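Local coordinates for protein SC_2cx5 (Thermus thermophilus, PDB 3RIJ) that serves as a designed epitope scaffold, presenting a grafted linear HIV epitope on the frame of an aminoacyl-tRNA editing-type domain for immunogen design, at residues L115-L120 / V151-E156; V48-Y53 / L61-G66; Y122-A127 / L135-P140. The protein carries 4 engineered substitutions. One frame throughout, in Å; residues are numbered along the deposited sequence.

Contact 1. Residues L115-L120 / V151-E156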
# COMPACT_ATOMS: atom_id res chain seq x y z
N LEU A 115 6.76 5.27 -4.45
CA LEU A 115 5.35 5.52 -4.68
C LEU A 115 5.04 6.01 -6.10
O LEU A 115 5.59 7.01 -6.59
CB LEU A 115 4.82 6.52 -3.63
CG LEU A 115 3.41 7.08 -3.86
CD1 LEU A 115 2.58 6.96 -2.61
CD2 LEU A 115 3.52 8.53 -4.30
N ASP A 116 4.15 5.28 -6.76
CA ASP A 116 3.70 5.53 -8.12
C ASP A 116 3.36 7.02 -8.28
O ASP A 116 2.39 7.51 -7.66
CB ASP A 116 2.47 4.65 -8.37
CG ASP A 116 2.02 4.64 -9.82
OD1 ASP A 116 2.36 5.57 -10.59
OD2 ASP A 116 1.29 3.70 -10.19
N GLU A 117 4.14 7.75 -9.08
CA GLU A 117 3.83 9.17 -9.28
C GLU A 117 2.42 9.44 -9.84
O GLU A 117 1.93 10.55 -9.73
CB GLU A 117 4.87 9.85 -10.18
CG GLU A 117 5.20 9.08 -11.42
CD GLU A 117 6.26 9.78 -12.26
OE1 GLU A 117 6.95 10.67 -11.73
OE2 GLU A 117 6.38 9.42 -13.44
N ASP A 118 1.78 8.44 -10.42
CA ASP A 118 0.42 8.62 -10.93
C ASP A 118 -0.60 8.82 -9.80
O ASP A 118 -1.72 9.28 -10.04
CB ASP A 118 -0.00 7.44 -11.81
CG ASP A 118 0.36 7.66 -13.27
OD1 ASP A 118 0.91 8.74 -13.58
OD2 ASP A 118 0.10 6.76 -14.12
N LEU A 119 -0.22 8.49 -8.56
CA LEU A 119 -1.11 8.67 -7.41
C LEU A 119 -1.29 10.15 -7.09
O LEU A 119 -2.35 10.58 -6.62
CB LEU A 119 -0.58 7.90 -6.19
CG LEU A 119 -0.70 6.37 -6.25
CD1 LEU A 119 -0.11 5.74 -5.01
CD2 LEU A 119 -2.16 5.97 -6.36
N LEU A 120 -0.25 10.95 -7.34
CA LEU A 120 -0.34 12.39 -7.10
C LEU A 120 -1.24 13.05 -8.14
O LEU A 120 -1.41 14.27 -8.12
CB LEU A 120 1.05 13.03 -7.19
CG LEU A 120 1.96 12.97 -5.96
CD1 LEU A 120 1.96 11.56 -5.34
CD2 LEU A 120 3.36 13.38 -6.38
N VAL A 151 8.80 9.41 -4.41
CA VAL A 151 7.86 9.39 -5.52
C VAL A 151 8.68 8.95 -6.71
O VAL A 151 9.82 9.37 -6.87
CB VAL A 151 7.20 10.79 -5.74
CG1 VAL A 151 8.12 11.87 -5.27
CG2 VAL A 151 6.85 11.00 -7.20
N ALA A 152 8.12 8.08 -7.55
CA ALA A 152 8.87 7.56 -8.69
C ALA A 152 8.06 7.04 -9.87
O ALA A 152 6.87 6.71 -9.74
CB ALA A 152 9.82 6.44 -8.23
N ASP A 153 8.73 6.95 -11.02
CA ASP A 153 8.12 6.43 -12.24
C ASP A 153 8.24 4.90 -12.16
O ASP A 153 9.34 4.37 -12.20
CB ASP A 153 8.87 6.96 -13.45
CG ASP A 153 8.35 6.37 -14.76
OD1 ASP A 153 7.18 5.94 -14.80
OD2 ASP A 153 9.12 6.37 -15.74
N LEU A 154 7.10 4.21 -12.07
CA LEU A 154 7.12 2.75 -11.93
C LEU A 154 6.28 1.97 -12.93
O LEU A 154 6.53 0.79 -13.14
CB LEU A 154 6.60 2.36 -10.54
CG LEU A 154 6.89 3.19 -9.30
CD1 LEU A 154 6.09 2.63 -8.15
CD2 LEU A 154 8.37 3.16 -8.97
N LYS A 155 5.30 2.63 -13.54
CA LYS A 155 4.39 1.97 -14.48
C LYS A 155 4.95 1.52 -15.82
O LYS A 155 5.97 2.02 -16.30
CB LYS A 155 3.17 2.84 -14.74
CG LYS A 155 3.52 4.29 -14.99
CD LYS A 155 2.32 5.08 -15.49
CE LYS A 155 2.08 4.84 -16.96
NZ LYS A 155 0.88 5.59 -17.42
N GLU A 156 4.25 0.56 -16.40
CA GLU A 156 4.60 0.03 -17.70
C GLU A 156 3.88 0.92 -18.70
O GLU A 156 2.89 1.55 -18.36
CB GLU A 156 4.09 -1.41 -17.87
CG GLU A 156 4.62 -2.38 -16.86
CD GLU A 156 4.16 -3.79 -17.16
OE1 GLU A 156 2.94 -4.03 -17.14
OE2 GLU A 156 5.02 -4.66 -17.41
O HOH W 1 5.09 7.43 -14.44

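Contact 2. Residues V48-Y53 / L61-G66. Engineered in segment 48-53: Y53 (natural residue Phe).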
# COMPACT_ATOMS: atom_id res chain seq x y z
N VAL A 48 -4.56 2.07 -3.61
CA VAL A 48 -3.12 1.86 -3.52
C VAL A 48 -2.75 0.43 -3.17
O VAL A 48 -3.13 -0.05 -2.12
CB VAL A 48 -2.51 2.78 -2.46
CG1 VAL A 48 -1.02 2.55 -2.37
CG2 VAL A 48 -2.79 4.20 -2.80
N LYS A 49 -2.01 -0.24 -4.05
CA LYS A 49 -1.54 -1.61 -3.82
C LYS A 49 -0.13 -1.58 -3.24
O LYS A 49 0.76 -0.96 -3.80
CB LYS A 49 -1.51 -2.39 -5.13
CG LYS A 49 -2.89 -2.68 -5.72
CD LYS A 49 -2.76 -3.28 -7.11
CE LYS A 49 -2.00 -2.32 -8.04
NZ LYS A 49 -1.70 -2.95 -9.37
N SER A 50 0.04 -2.25 -2.11
CA SER A 50 1.33 -2.34 -1.42
C SER A 50 2.01 -3.63 -1.84
O SER A 50 1.76 -4.68 -1.25
CB SER A 50 1.13 -2.34 0.09
OG SER A 50 0.55 -1.13 0.51
N LEU A 51 2.88 -3.55 -2.84
CA LEU A 51 3.60 -4.70 -3.37
C LEU A 51 5.00 -4.88 -2.77
O LEU A 51 5.83 -3.94 -2.78
CB LEU A 51 3.69 -4.58 -4.89
CG LEU A 51 2.42 -4.83 -5.72
CD1 LEU A 51 1.16 -4.77 -4.86
CD2 LEU A 51 2.36 -3.80 -6.84
N VAL A 52 5.26 -6.08 -2.26
CA VAL A 52 6.55 -6.42 -1.64
C VAL A 52 7.46 -7.20 -2.58
O VAL A 52 7.11 -8.28 -3.05
CB VAL A 52 6.40 -7.27 -0.38
CG1 VAL A 52 7.77 -7.68 0.13
CG2 VAL A 52 5.67 -6.49 0.70
N TYR A 53 8.64 -6.64 -2.82
CA TYR A 53 9.62 -7.29 -3.68
C TYR A 53 10.88 -7.44 -2.84
O TYR A 53 11.15 -6.60 -1.96
CB TYR A 53 9.87 -6.42 -4.92
CG TYR A 53 8.81 -6.61 -6.00
CD1 TYR A 53 9.13 -7.18 -7.23
CD2 TYR A 53 7.48 -6.26 -5.77
CE1 TYR A 53 8.16 -7.39 -8.21
CE2 TYR A 53 6.49 -6.47 -6.74
CZ TYR A 53 6.84 -7.04 -7.95
OH TYR A 53 5.88 -7.31 -8.90
N LEU A 61 9.10 -1.99 -0.50
CA LEU A 61 7.66 -1.82 -0.65
C LEU A 61 7.37 -0.93 -1.84
O LEU A 61 7.95 0.14 -1.98
CB LEU A 61 7.05 -1.15 0.58
CG LEU A 61 5.76 -1.74 1.16
CD1 LEU A 61 5.10 -0.69 2.07
CD2 LEU A 61 4.80 -2.15 0.05
N PHE A 62 6.46 -1.39 -2.70
CA PHE A 62 6.03 -0.62 -3.86
C PHE A 62 4.52 -0.30 -3.76
O PHE A 62 3.69 -1.20 -3.77
CB PHE A 62 6.33 -1.38 -5.15
CG PHE A 62 7.79 -1.41 -5.51
CD1 PHE A 62 8.59 -2.51 -5.20
CD2 PHE A 62 8.38 -0.30 -6.10
CE1 PHE A 62 9.94 -2.49 -5.47
CE2 PHE A 62 9.74 -0.27 -6.37
CZ PHE A 62 10.53 -1.37 -6.05
N LEU A 63 4.21 0.98 -3.65
CA LEU A 63 2.83 1.48 -3.55
C LEU A 63 2.46 1.88 -4.98
O LEU A 63 2.92 2.89 -5.49
CB LEU A 63 2.79 2.69 -2.61
CG LEU A 63 3.47 2.47 -1.26
CD1 LEU A 63 3.65 3.77 -0.54
CD2 LEU A 63 2.63 1.52 -0.42
N VAL A 64 1.61 1.07 -5.61
CA VAL A 64 1.23 1.26 -7.01
C VAL A 64 -0.23 1.60 -7.25
O VAL A 64 -1.12 1.15 -6.52
CB VAL A 64 1.57 -0.01 -7.85
CG1 VAL A 64 1.27 0.23 -9.34
CG2 VAL A 64 3.04 -0.41 -7.63
N SER A 65 -0.46 2.38 -8.30
CA SER A 65 -1.81 2.80 -8.67
C SER A 65 -2.65 1.59 -9.07
O SER A 65 -2.20 0.74 -9.84
CB SER A 65 -1.76 3.80 -9.84
OG SER A 65 -3.06 4.17 -10.25
N GLY A 66 -3.87 1.54 -8.54
CA GLY A 66 -4.77 0.44 -8.84
C GLY A 66 -5.02 0.19 -10.32
O GLY A 66 -5.32 -0.94 -10.73

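Contact 3. Residues Y122-A127 / L135-P140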
# COMPACT_ATOMS: atom_id res chain seq x y z
N TYR A 122 -4.28 12.50 -8.29
CA TYR A 122 -5.59 12.60 -7.65
C TYR A 122 -5.46 13.41 -6.36
O TYR A 122 -4.36 13.56 -5.82
CB TYR A 122 -6.15 11.20 -7.31
CG TYR A 122 -6.30 10.23 -8.47
CD1 TYR A 122 -5.32 9.26 -8.74
CD2 TYR A 122 -7.43 10.28 -9.31
CE1 TYR A 122 -5.47 8.37 -9.79
CE2 TYR A 122 -7.58 9.39 -10.38
CZ TYR A 122 -6.61 8.44 -10.61
OH TYR A 122 -6.79 7.55 -11.64
N PRO A 123 -6.58 13.95 -5.86
CA PRO A 123 -6.65 14.75 -4.63
C PRO A 123 -6.59 13.88 -3.37
O PRO A 123 -6.07 14.29 -2.33
CB PRO A 123 -7.98 15.49 -4.77
CG PRO A 123 -8.81 14.53 -5.54
CD PRO A 123 -7.85 14.04 -6.60
N GLU A 124 -7.12 12.67 -3.48
CA GLU A 124 -7.11 11.74 -2.36
C GLU A 124 -6.98 10.32 -2.86
O GLU A 124 -7.32 10.01 -4.01
CB GLU A 124 -8.38 11.92 -1.54
CG GLU A 124 -9.61 12.14 -2.38
CD GLU A 124 -10.78 12.62 -1.56
OE1 GLU A 124 -10.63 13.63 -0.84
OE2 GLU A 124 -11.87 11.99 -1.64
N VAL A 125 -6.46 9.44 -2.01
CA VAL A 125 -6.26 8.05 -2.39
C VAL A 125 -6.73 7.15 -1.27
O VAL A 125 -7.03 7.64 -0.19
CB VAL A 125 -4.77 7.76 -2.71
CG1 VAL A 125 -4.35 8.53 -3.98
CG2 VAL A 125 -3.89 8.18 -1.55
N TRP A 126 -6.80 5.85 -1.54
CA TRP A 126 -7.25 4.88 -0.54
C TRP A 126 -6.27 3.73 -0.44
O TRP A 126 -6.16 2.92 -1.36
CB TRP A 126 -8.64 4.34 -0.90
CG TRP A 126 -9.75 5.38 -0.83
CD1 TRP A 126 -10.06 6.31 -1.78
CD2 TRP A 126 -10.66 5.59 0.26
NE1 TRP A 126 -11.11 7.10 -1.35
CE2 TRP A 126 -11.50 6.68 -0.10
CE3 TRP A 126 -10.86 4.97 1.50
CZ2 TRP A 126 -12.51 7.15 0.74
CZ3 TRP A 126 -11.87 5.45 2.33
CH2 TRP A 126 -12.68 6.52 1.95
N ALA A 127 -5.56 3.64 0.68
CA ALA A 127 -4.59 2.57 0.88
C ALA A 127 -5.20 1.49 1.77
O ALA A 127 -6.11 1.77 2.55
CB ALA A 127 -3.34 3.15 1.52
N LEU A 135 -9.82 -0.26 4.42
CA LEU A 135 -9.18 0.81 3.66
C LEU A 135 -9.21 2.10 4.46
O LEU A 135 -10.07 2.29 5.30
CB LEU A 135 -9.95 1.10 2.37
CG LEU A 135 -9.88 0.31 1.06
CD1 LEU A 135 -10.86 0.96 0.03
CD2 LEU A 135 -8.47 0.31 0.51
N PHE A 136 -8.26 2.99 4.17
CA PHE A 136 -8.25 4.30 4.81
C PHE A 136 -7.89 5.36 3.77
O PHE A 136 -7.09 5.14 2.88
CB PHE A 136 -7.32 4.35 6.04
CG PHE A 136 -5.85 4.47 5.72
CD1 PHE A 136 -5.31 5.66 5.22
CD2 PHE A 136 -4.98 3.43 6.03
CE1 PHE A 136 -3.93 5.81 5.03
CE2 PHE A 136 -3.60 3.57 5.84
CZ PHE A 136 -3.08 4.76 5.34
N ARG A 137 -8.52 6.51 3.92
CA ARG A 137 -8.32 7.63 3.02
C ARG A 137 -7.23 8.63 3.45
O ARG A 137 -6.99 8.84 4.64
CB ARG A 137 -9.66 8.35 2.87
CG ARG A 137 -9.56 9.65 2.16
CD ARG A 137 -10.70 10.58 2.51
NE ARG A 137 -10.31 11.92 2.12
CZ ARG A 137 -9.50 12.70 2.84
NH1 ARG A 137 -9.03 12.26 4.01
NH2 ARG A 137 -9.11 13.88 2.37
N ALA A 138 -6.61 9.26 2.45
CA ALA A 138 -5.57 10.27 2.68
C ALA A 138 -5.26 11.01 1.38
O ALA A 138 -5.54 10.52 0.28
CB ALA A 138 -4.31 9.61 3.21
N THR A 139 -4.69 12.20 1.49
CA THR A 139 -4.32 12.93 0.28
C THR A 139 -2.97 12.36 -0.12
O THR A 139 -2.22 11.84 0.71
CB THR A 139 -4.16 14.47 0.51
OG1 THR A 139 -3.02 14.71 1.33
CG2 THR A 139 -5.39 15.04 1.20
N PRO A 140 -2.65 12.41 -1.42
CA PRO A 140 -1.37 11.89 -1.90
C PRO A 140 -0.23 12.34 -0.99
O PRO A 140 0.61 11.53 -0.61
CB PRO A 140 -1.28 12.50 -3.29
CG PRO A 140 -2.71 12.43 -3.74
CD PRO A 140 -3.46 12.94 -2.53

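Contact 1. Residues L115-L120 / V151-E156
L115 meets V151 as a parallel bridge pair, CA atoms 4.7 Å apart, and its carbonyl O accepts from A152 N at 2.9 Å with an N-H...O angle of 162°. The same oxygen also lies against the CA of V151. D116, the last strand residue, still pairs with A152, though their side chains diverge; L154 CD1 closes on D116 N and CA, while the carboxylate turns back on its own segment. D116 OD1 takes D118 N from above the carboxylate plane, 2.9 Å away, an Asx turn. From E117 onward the chain turns off, but E117 N still gives the second backbone bond, to A152 O at 3.0 Å. With chi1 at 47°, between N and the carbonyl carbon, the E117 chain passes A152 O and stretches over D153. E117 OE2 ends 3.8 Å from D153 OD1, a like-charged pair that a water bridges by donating to both, 2.6 Å from each; K74 also forms a salt bridge with D153, which probably eases the repulsion. D118 OD2 reaches K155 NZ in a long salt bridge of 3.6 Å, the two side chains crossing at about a right angle. N68 ND2 bonds both D118 OD2 and D116 OD2, the latter also held by S65 N. L120 CD2 finally touches V151 CG2. Strand 113-116 thus lies between strands 58-65 and 150-152, with L143 of helix 140-147 packed on L115 and P140 on L120.

Contact 2. Residues V48-Y53 / L61-G66
Four backbone hydrogen bonds tie K49 to V64 and L51 to F62, the two hydrogen-bonded pairs of this antiparallel ladder. The K49 N to V64 O bond is nearly straight (175° at the hydrogen), and the shortest, F62 N to L51 O, measures 2.6 Å. Between them S50 and L63 form a non-hydrogen-bonded pair whose CA atoms are 4.6 Å apart. Besides their N-H bonds, K49 O and F62 O each take a CA-H...O contact, from L63 CA and S50 CA respectively.

Apolar packing divides between two faces. On the face of K49, L51, F62 and V64, the CD2 branch of L51 presses on V64 CG2 at 3.5 Å. On the other, V48 CG1, anti to its own N (chi1 180°), meets L63 CB at 3.8 Å, while the CD2 methyls of L61 and L63 converge on S50, whose OG bonds to V102 O.

The aromatic contact is an offset edge-to-face pair: the edge of F62 points at the face of the engineered Y53, centroids 5.7 Å apart and planes at 88°. Y114 meets the F62 ring at a shallow angle.

K49 CE passes S65 O, and its NZ bonds to N68 O. Strands 47-55 and 58-65 form a two-stranded antiparallel beta hairpin within the mixed sheet of the aminoacyl-tRNA editing-type domain.

Contact 3. Residues Y122-A127 / L135-P140
W126 and R137 come together because W126 chi1 (-66°) sets CG beside its backbone N, swinging the indole across to the neighbouring strand, while R137 chi1 (170°) places CG anti to its N and carries the chain toward E124. R137 CB consequently sits over the six-membered ring of W126, 3.5 Å from its centroid and only 6° off the ring normal, a CH-pi contact. The extended chain then takes the guanidinium past the ring toward E124, and its plane stands almost perpendicular to the indole. E124 answers from the side: its OE1 lies in the guanidinium plane, at the edge, and R137 NE reaches it at 3.4 Å, a weak hydrogen bond within a salt bridge. The carboxylate and guanidinium planes are turned steeply against each other, so the two groups do not lie flat side by side. L135 packs beside the indole, its CB 4.1 Å from W126 CE3.

On the opposite face of the hairpin, with V125, A127 CB sits over one face of the F136 ring, offset toward its rim, with F136 CZ at 4.2 Å.

Two hydrogen-bonded pairs, V125 with A138 and A127 with F136, carry the backbone. V125 N to A138 O is the shortest bond at 2.7 Å. W126 and R137 form the non-hydrogen-bonded pair between them, CA atoms 4.6 Å apart.

T139, at the N-cap right after the strand, caps a backbone N at the start of helix 140-147 with its side chain, while its own N bonds to E142 OE1, as in a capping box. L143 packs on V125 and L146 on F136. This is a beta hairpin in the mixed sheet of the editing-type domain: strand 125-128 pairs in parallel with 47-55, and 134-138 continues the sheet antiparallel to 23-25.

Contact 2 is the most central, its centre about 5 Å from that of the chain; contacts 1 and 3 lie nearer the periphery, at about 13 Å and 11 Å. All three belong to one mixed sheet. Contact 1 abuts contact 2 through neighbouring strands 113-116 and 58-65, with D116 N bonding to L63 O; contact 3 joins contact 2 through V48 N to W126 O. Contacts 1 and 3 meet where L120 packs on P140. Contacts 2 and 3 are antiparallel hairpins, whereas contact 1 is parallel and encloses contact 3 along the chain. Charge and water mark contact 1, apolar and aromatic packing contact 2, while contact 3 combines CH-pi and apolar packing with one weak salt bridge.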